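Local coordinates for 2-oxoadipate dioxygenase/decarboxylase, chloroplastic/amyloplastic (Oryza sativa, PDB 6W1K), which catalyses the iron(II)-dependent decarboxylation and hydroxylation of 2-oxoadipate to (R)-2-hydroxyglutarate in plant lysine catabolism, at residues A[196-201]-A[264-269]. Sequence-based numbering, arbitrary orientation.
With NI (nickel (II) ion), chain E; OOG (2-oxoadipic acid), chain F.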
loop_
_atom_site.group_PDB
_atom_site.type_symbol
_atom_site.label_atom_id
_atom_site.label_comp_id
_atom_site.label_asym_id
_atom_site.label_seq_id
_atom_site.Cartn_x
_atom_site.Cartn_y
_atom_site.Cartn_z
ATOM N N THR A 196 -0.604 -3.895 2.937
ATOM C CA THR A 196 -1.903 -3.538 3.477
ATOM C C THR A 196 -1.643 -2.774 4.764
ATOM O O THR A 196 -0.516 -2.740 5.272
ATOM C CB THR A 196 -2.776 -4.778 3.714
ATOM O OG1 THR A 196 -4.138 -4.355 3.941
ATOM C CG2 THR A 196 -2.291 -5.563 4.911
ATOM N N THR A 197 -2.706 -2.190 5.309
ATOM C CA THR A 197 -2.642 -1.297 6.467
ATOM C C THR A 197 -3.766 -1.638 7.417
ATOM O O THR A 197 -4.923 -1.681 6.999
ATOM C CB THR A 197 -2.806 0.155 6.017
ATOM O OG1 THR A 197 -1.878 0.415 4.963
ATOM C CG2 THR A 197 -2.570 1.131 7.134
ATOM N N ILE A 198 -3.442 -1.857 8.681
ATOM C CA ILE A 198 -4.449 -2.109 9.691
ATOM C C ILE A 198 -4.926 -0.770 10.228
ATOM O O ILE A 198 -4.121 0.080 10.631
ATOM C CB ILE A 198 -3.894 -2.986 10.817
ATOM C CG1 ILE A 198 -3.512 -4.369 10.297
ATOM C CG2 ILE A 198 -4.901 -3.091 11.945
ATOM C CD1 ILE A 198 -2.830 -5.201 11.386
ATOM N N SER A 199 -6.240 -0.582 10.231
ATOM C CA SER A 199 -6.858 0.596 10.807
ATOM C C SER A 199 -6.943 0.412 12.318
ATOM O O SER A 199 -7.881 -0.208 12.823
ATOM C CB SER A 199 -8.247 0.789 10.198
ATOM O OG SER A 199 -8.862 1.884 10.817
ATOM N N THR A 200 -5.981 0.971 13.066
ATOM C CA THR A 200 -5.949 0.668 14.499
ATOM C C THR A 200 -7.175 1.200 15.230
ATOM O O THR A 200 -7.652 0.561 16.173
ATOM C CB THR A 200 -4.674 1.195 15.173
ATOM O OG1 THR A 200 -4.699 2.623 15.321
ATOM C CG2 THR A 200 -3.458 0.754 14.381
ATOM N N HIS A 201 -7.685 2.379 14.845
ATOM C CA HIS A 201 -8.827 2.959 15.555
ATOM C C HIS A 201 -10.098 2.132 15.405
ATOM O O HIS A 201 -11.054 2.362 16.151
ATOM C CB HIS A 201 -9.091 4.399 15.079
ATOM C CG HIS A 201 -9.280 4.520 13.595
ATOM N ND1 HIS A 201 -8.223 4.679 12.720
ATOM C CD2 HIS A 201 -10.399 4.497 12.833
ATOM C CE1 HIS A 201 -8.684 4.737 11.483
ATOM N NE2 HIS A 201 -10.003 4.640 11.525
ATOM N N SER A 264 7.353 -7.400 0.741
ATOM C CA SER A 264 6.422 -6.362 1.166
ATOM C C SER A 264 6.455 -6.222 2.677
ATOM O O SER A 264 7.211 -6.892 3.383
ATOM C CB SER A 264 5.023 -6.685 0.662
ATOM O OG SER A 264 5.025 -6.704 -0.755
ATOM N N TYR A 265 5.630 -5.310 3.177
ATOM C CA TYR A 265 5.595 -4.992 4.590
ATOM C C TYR A 265 4.147 -4.748 4.958
ATOM O O TYR A 265 3.244 -4.916 4.131
ATOM C CB TYR A 265 6.472 -3.787 4.923
ATOM C CG TYR A 265 6.070 -2.455 4.285
ATOM C CD1 TYR A 265 6.540 -2.104 3.033
ATOM C CD2 TYR A 265 5.260 -1.545 4.948
ATOM C CE1 TYR A 265 6.222 -0.911 2.447
ATOM C CE2 TYR A 265 4.926 -0.332 4.356
ATOM C CZ TYR A 265 5.416 -0.030 3.099
ATOM O OH TYR A 265 5.123 1.158 2.475
ATOM N N ILE A 266 3.906 -4.402 6.216
ATOM C CA ILE A 266 2.558 -4.084 6.669
ATOM C C ILE A 266 2.598 -2.767 7.433
ATOM O O ILE A 266 3.564 -2.474 8.149
ATOM C CB ILE A 266 1.954 -5.233 7.520
ATOM C CG1 ILE A 266 0.494 -4.913 7.874
ATOM C CG2 ILE A 266 2.759 -5.509 8.801
ATOM C CD1 ILE A 266 -0.342 -6.123 8.411
ATOM N N GLU A 267 1.555 -1.959 7.263
ATOM C CA GLU A 267 1.461 -0.654 7.895
ATOM C C GLU A 267 0.296 -0.654 8.885
ATOM O O GLU A 267 -0.605 -1.507 8.835
ATOM C CB GLU A 267 1.320 0.436 6.818
ATOM C CG GLU A 267 1.199 1.838 7.340
ATOM C CD GLU A 267 0.641 2.799 6.294
ATOM O OE1 GLU A 267 1.084 2.725 5.137
ATOM O OE2 GLU A 267 -0.247 3.627 6.621
ATOM N N PHE A 268 0.390 0.263 9.854
ATOM C CA PHE A 268 -0.640 0.515 10.860
ATOM C C PHE A 268 -0.920 2.012 10.897
ATOM O O PHE A 268 0.010 2.827 10.897
ATOM C CB PHE A 268 -0.192 -0.008 12.226
ATOM C CG PHE A 268 0.729 -1.193 12.131
ATOM C CD1 PHE A 268 0.251 -2.440 11.749
ATOM C CD2 PHE A 268 2.078 -1.055 12.437
ATOM C CE1 PHE A 268 1.109 -3.539 11.670
ATOM C CE2 PHE A 268 2.940 -2.134 12.362
ATOM C CZ PHE A 268 2.463 -3.377 11.969
ATOM N N ALA A 269 -2.194 2.376 10.879
ATOM C CA ALA A 269 -2.556 3.776 10.755
ATOM C C ALA A 269 -3.690 4.123 11.696
ATOM O O ALA A 269 -4.645 3.352 11.869
ATOM C CB ALA A 269 -2.940 4.127 9.313
HETATM NI NI NI E . 0.549 3.018 3.333
HETATM C C2 OOG F . 3.667 3.478 -0.411
HETATM C C3 OOG F . 4.155 4.306 0.779
HETATM C C4 OOG F . 3.172 5.446 1.069
HETATM C C6 OOG F . 1.340 5.828 2.942
HETATM O O4 OOG F . 1.515 7.072 2.930
HETATM O O3 OOG F . 0.654 5.307 3.849
HETATM C C5 OOG F . 1.959 4.954 1.858
HETATM C C1 OOG F . 4.726 2.471 -0.882
HETATM O O1 OOG F . 4.647 1.986 -1.957
HETATM O O2 OOG F . 5.795 2.100 -0.065
HETATM O O5 OOG F . 1.487 3.895 1.636
#
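Residues 196-199 and 265-269 run as parallel strands, Thr197 level with Glu267 and Ile198 with Phe268, and four backbone hydrogen bonds, Glu267 N to Thr196 O, Ile198 N to Glu267 O (2.9 Å), Ala269 N to Ile198 O and Thr200 N to Ala269 O, carry the pairing into the 3-10 turn that follows. The pair illustrates how a sheet can hold a metal ligand on one face and a hydrophobic layer on the other, consistent with the vicinal-oxygen-chelate (glyoxalase) relatives of this family. On the metal face, Thr197 and Glu267 lie side by side. Glu267 leaves its strand with CG anti to the backbone N (chi1 179°) and stays extended, which delivers OE1 to the nickel ion at 1.9 Å, while OE2 takes a hydrogen bond from Gln241. Two oxygens of 2-oxoadipate, O3 and O5, chelate the same ion, and His59 and His195 complete its protein ligands; nickel here occupies the site of the enzyme's iron(II). CG2 of Thr197 lies alongside Glu267, 3.8 Å from its CG and 3.4 Å from its OE2, and also touches Ala269 CB at 3.7 Å. In place of Thr197, a glycine would probably open a gap beside the Glu267 stem and Ala269 CB, leaving the carboxylate held by the metal and Gln241 but without this lateral support. Two residues before Glu267, Tyr265 OH donates a 2.8 Å hydrogen bond to O2 of 2-oxoadipate, an atom lying at the ring's edge and in its plane. On the reverse face Ile198 CD1 touches Ile266 CD1 at 4.0 Å and reaches the edge of the Phe268 ring at CD1. Helix 38-51 packs against Ile198 and Ile266, helix 210-219 against Ile198, Thr200 and Phe268, while strands 57-65 and 239-243 flank the pair within the mixed sheet.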